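Local coordinates for transcriptional repressor, TetR family (Thermus thermophilus, PDB 3ANP), which probably represses transcription by binding DNA, controls fatty acid degradation, and takes up lauroyl-CoA as its ligand, at residues Y52-L58 against P106-E110. Sequence-based numbering, arbitrary orientation.
Sequences YKEAVLL and PMFYE
Leu-57 and Leu-58, on helix 54-77, pack on Pro-106 and the selenomethionine Met-107 in the apolar half. Leu-57 CD1 rests on Pro-106 CG at 3.7 Å, while its CB meets Met-107 CB. One carbon further out on the same side chain, Met-107 CG lies 3.9 Å from Leu-58 CD2. With CG anti to the backbone N (chi1 -171°), the Met-107 side chain passes Leu-57 CB and crosses Leu-58 obliquely, and its SE comes within 3.4 Å of Leu-57 O.

The polar half gathers round Glu-110, whose chain bends at chi2 (61°) and lays its carboxylate across the Glu-54 stem, Glu-110 OE1 being 3.5 Å from Glu-54 CG. Glu-110 OE2 approaches the Tyr-52 ring obliquely, 3.3 Å from Tyr-52 CE1. One water joins this pair: it accepts from Tyr-52 OH at 2.5 Å and donates to Glu-110 OE2 at 2.7 Å. The neighbouring Glu-54 and Glu-110 carboxylates carry like charge, probably eased by Arg-118, which salt-bridges Glu-110 OE2, makes a cation-pi contact with Tyr-52 and pairs weakly with Glu-54; Asn-113 binds Glu-110 OE1. With an alanine in place of Glu-110, Arg-118 would probably lose its salt bridge, though not its weak Glu-54 pairing, and Asn-113 and the bridging water would lose an acceptor.

Segments 54-58 and 106-110 cross at -98°, joining the chain just after the predicted helix-turn-helix to the ligand-binding region: the Met-107 side chain comes within about 4 Å of bound lauroyl-CoA. Helix 116-125 packs against Tyr-52, Leu-58 and Glu-110, Phe-27 against Leu-57 and Pro-106, and helix 151-172 backs helix 101-110 through Phe-108 and Tyr-109.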
ATOM      1  N   TYR A  52     -12.810  20.020  -0.429  1.00 15.15           N
ATOM      2  CA  TYR A  52     -11.703  19.884   0.511  1.00 16.55           C
ATOM      3  C   TYR A  52     -10.430  20.133  -0.292  1.00 15.05           C
ATOM      4  O   TYR A  52     -10.410  19.883  -1.496  1.00 17.37           O
ATOM      5  CB  TYR A  52     -11.710  18.491   1.195  1.00 17.55           C
ATOM      6  CG  TYR A  52     -11.952  17.307   0.280  1.00 18.24           C
ATOM      7  CD1 TYR A  52     -10.887  16.576  -0.257  1.00 19.35           C
ATOM      8  CD2 TYR A  52     -13.252  16.913  -0.043  1.00 17.42           C
ATOM      9  CE1 TYR A  52     -11.112  15.473  -1.095  1.00 17.32           C
ATOM     10  CE2 TYR A  52     -13.486  15.835  -0.879  1.00 18.03           C
ATOM     11  CZ  TYR A  52     -12.414  15.116  -1.404  1.00 21.44           C
ATOM     12  OH  TYR A  52     -12.663  14.063  -2.245  1.00 23.82           O
ATOM     13  N   LYS A  53      -9.390  20.653   0.361  1.00 15.68           N
ATOM     14  CA  LYS A  53      -8.128  20.991  -0.319  1.00 16.48           C
ATOM     15  C   LYS A  53      -7.515  19.869  -1.166  1.00 17.88           C
ATOM     16  O   LYS A  53      -6.941  20.137  -2.234  1.00 14.94           O
ATOM     17  CB  LYS A  53      -7.090  21.485   0.695  1.00 18.01           C
ATOM     18  CG  LYS A  53      -7.328  22.903   1.250  1.00 16.54           C
ATOM     19  CD  LYS A  53      -6.453  23.182   2.480  1.00 16.64           C
ATOM     20  CE  LYS A  53      -4.966  22.905   2.201  1.00 14.23           C
ATOM     21  NZ  LYS A  53      -4.131  23.052   3.445  1.00 13.90           N
ATOM     22  N   GLU A  54      -7.634  18.622  -0.704  1.00 16.25           N
ATOM     23  CA  GLU A  54      -7.062  17.488  -1.434  1.00 15.61           C
ATOM     24  C   GLU A  54      -7.713  17.257  -2.790  1.00 15.66           C
ATOM     25  O   GLU A  54      -7.120  16.634  -3.681  1.00 14.35           O
ATOM     26  CB  GLU A  54      -7.166  16.197  -0.606  1.00 16.05           C
ATOM     27  CG  GLU A  54      -6.244  16.128   0.595  1.00 18.03           C
ATOM     28  CD  GLU A  54      -6.681  17.016   1.744  1.00 20.18           C
ATOM     29  OE1 GLU A  54      -7.831  17.506   1.740  1.00 20.30           O
ATOM     30  OE2 GLU A  54      -5.867  17.216   2.663  1.00 23.96           O
ATOM     31  N   ALA A  55      -8.948  17.727  -2.948  1.00 14.01           N
ATOM     32  CA  ALA A  55      -9.631  17.550  -4.216  1.00 12.47           C
ATOM     33  C   ALA A  55      -8.839  18.295  -5.303  1.00 13.19           C
ATOM     34  O   ALA A  55      -8.870  17.914  -6.469  1.00 18.09           O
ATOM     35  CB  ALA A  55     -11.085  18.076  -4.130  1.00 13.81           C
ATOM     36  N   VAL A  56      -8.132  19.357  -4.925  1.00 15.54           N
ATOM     37  CA  VAL A  56      -7.318  20.082  -5.909  1.00 14.62           C
ATOM     38  C   VAL A  56      -6.178  19.158  -6.349  1.00 15.45           C
ATOM     39  O   VAL A  56      -5.915  18.999  -7.547  1.00 16.23           O
ATOM     40  CB  VAL A  56      -6.700  21.392  -5.323  1.00 16.17           C
ATOM     41  CG1 VAL A  56      -5.742  22.010  -6.337  1.00 17.78           C
ATOM     42  CG2 VAL A  56      -7.811  22.407  -4.980  1.00 14.43           C
ATOM     43  N   LEU A  57      -5.502  18.539  -5.383  1.00 13.42           N
ATOM     44  CA  LEU A  57      -4.395  17.640  -5.706  1.00 14.68           C
ATOM     45  C   LEU A  57      -4.865  16.453  -6.553  1.00 15.12           C
ATOM     46  O   LEU A  57      -4.145  15.992  -7.436  1.00 16.45           O
ATOM     47  CB  LEU A  57      -3.726  17.140  -4.421  1.00 15.48           C
ATOM     48  CG  LEU A  57      -3.170  18.213  -3.478  1.00 16.25           C
ATOM     49  CD1 LEU A  57      -2.676  17.539  -2.193  1.00 19.49           C
ATOM     50  CD2 LEU A  57      -2.027  18.994  -4.161  1.00 15.25           C
ATOM     51  N   LEU A  58      -6.072  15.955  -6.299  1.00 14.32           N
ATOM     52  CA  LEU A  58      -6.570  14.837  -7.093  1.00 15.24           C
ATOM     53  C   LEU A  58      -6.725  15.270  -8.542  1.00 15.77           C
ATOM     54  O   LEU A  58      -6.439  14.503  -9.451  1.00 15.80           O
ATOM     55  CB  LEU A  58      -7.906  14.338  -6.566  1.00 18.00           C
ATOM     56  CG  LEU A  58      -7.815  13.674  -5.188  1.00 14.92           C
ATOM     57  CD1 LEU A  58      -9.218  13.245  -4.781  1.00 16.58           C
ATOM     58  CD2 LEU A  58      -6.865  12.472  -5.222  1.00 13.70           C
ATOM     59  N   PRO A 106       0.676  14.543   0.192  1.00 15.39           N
ATOM     60  CA  PRO A 106      -0.653  14.680   0.805  1.00 18.76           C
ATOM     61  C   PRO A 106      -1.741  14.069  -0.065  1.00 19.28           C
ATOM     62  O   PRO A 106      -2.800  13.666   0.421  1.00 18.38           O
ATOM     63  CB  PRO A 106      -0.808  16.195   0.987  1.00 20.50           C
ATOM     64  CG  PRO A 106       0.160  16.783  -0.019  1.00 23.05           C
ATOM     65  CD  PRO A 106       1.338  15.855   0.076  1.00 18.46           C
HETATM   66  N   MSE A 107      -1.478  13.995  -1.362  1.00 17.15           N
HETATM   67  CA  MSE A 107      -2.431  13.394  -2.269  1.00 19.40           C
HETATM   68  C   MSE A 107      -2.513  11.886  -1.991  1.00 17.96           C
HETATM   69  O   MSE A 107      -3.606  11.318  -1.942  1.00 21.99           O
HETATM   70  CB  MSE A 107      -2.018  13.655  -3.725  1.00 15.79           C
HETATM   71  CG  MSE A 107      -3.083  13.230  -4.711  1.00 17.96           C
HETATM   72 SE   MSE A 107      -2.472  13.145  -6.536  1.00 30.57          SE
HETATM   73  CE  MSE A 107      -1.394  11.557  -6.392  1.00 17.10           C
ATOM     74  N   PHE A 108      -1.361  11.239  -1.800  1.00 18.50           N
ATOM     75  CA  PHE A 108      -1.328   9.798  -1.525  1.00 18.07           C
ATOM     76  C   PHE A 108      -2.100   9.443  -0.244  1.00 16.57           C
ATOM     77  O   PHE A 108      -2.753   8.405  -0.180  1.00 17.16           O
ATOM     78  CB  PHE A 108       0.115   9.278  -1.375  1.00 16.96           C
ATOM     79  CG  PHE A 108       0.931   9.296  -2.653  1.00 17.20           C
ATOM     80  CD1 PHE A 108       0.334   9.099  -3.905  1.00 17.72           C
ATOM     81  CD2 PHE A 108       2.320   9.457  -2.591  1.00 16.64           C
ATOM     82  CE1 PHE A 108       1.105   9.058  -5.080  1.00 18.81           C
ATOM     83  CE2 PHE A 108       3.100   9.417  -3.758  1.00 19.53           C
ATOM     84  CZ  PHE A 108       2.491   9.217  -5.001  1.00 21.58           C
ATOM     85  N   TYR A 109      -2.019  10.285   0.780  1.00 17.69           N
ATOM     86  CA  TYR A 109      -2.741   9.988   2.022  1.00 18.59           C
ATOM     87  C   TYR A 109      -4.251   9.972   1.812  1.00 19.47           C
ATOM     88  O   TYR A 109      -4.975   9.288   2.529  1.00 19.19           O
ATOM     89  CB  TYR A 109      -2.385  10.999   3.121  1.00 19.69           C
ATOM     90  CG  TYR A 109      -1.056  10.714   3.760  1.00 24.43           C
ATOM     91  CD1 TYR A 109      -0.835   9.520   4.458  1.00 23.32           C
ATOM     92  CD2 TYR A 109      -0.004  11.616   3.646  1.00 23.59           C
ATOM     93  CE1 TYR A 109       0.410   9.240   5.024  1.00 23.36           C
ATOM     94  CE2 TYR A 109       1.235  11.346   4.203  1.00 21.85           C
ATOM     95  CZ  TYR A 109       1.438  10.160   4.891  1.00 24.18           C
ATOM     96  OH  TYR A 109       2.674   9.919   5.458  1.00 29.65           O
ATOM     97  N   GLU A 110      -4.723  10.719   0.821  1.00 16.14           N
ATOM     98  CA  GLU A 110      -6.153  10.778   0.534  1.00 17.37           C
ATOM     99  C   GLU A 110      -6.685   9.404   0.111  1.00 17.41           C
ATOM    100  O   GLU A 110      -7.846   9.096   0.324  1.00 15.74           O
ATOM    101  CB  GLU A 110      -6.414  11.842  -0.538  1.00 22.05           C
ATOM    102  CG  GLU A 110      -7.859  12.184  -0.796  1.00 24.47           C
ATOM    103  CD  GLU A 110      -8.613  12.756   0.410  1.00 22.39           C
ATOM    104  OE1 GLU A 110      -7.992  13.180   1.405  1.00 25.46           O
ATOM    105  OE2 GLU A 110      -9.850  12.795   0.332  1.00 23.14           O
TER
HETATM  106  O   HOH W   1     -10.942  12.193  -2.086  1.00 17.21           O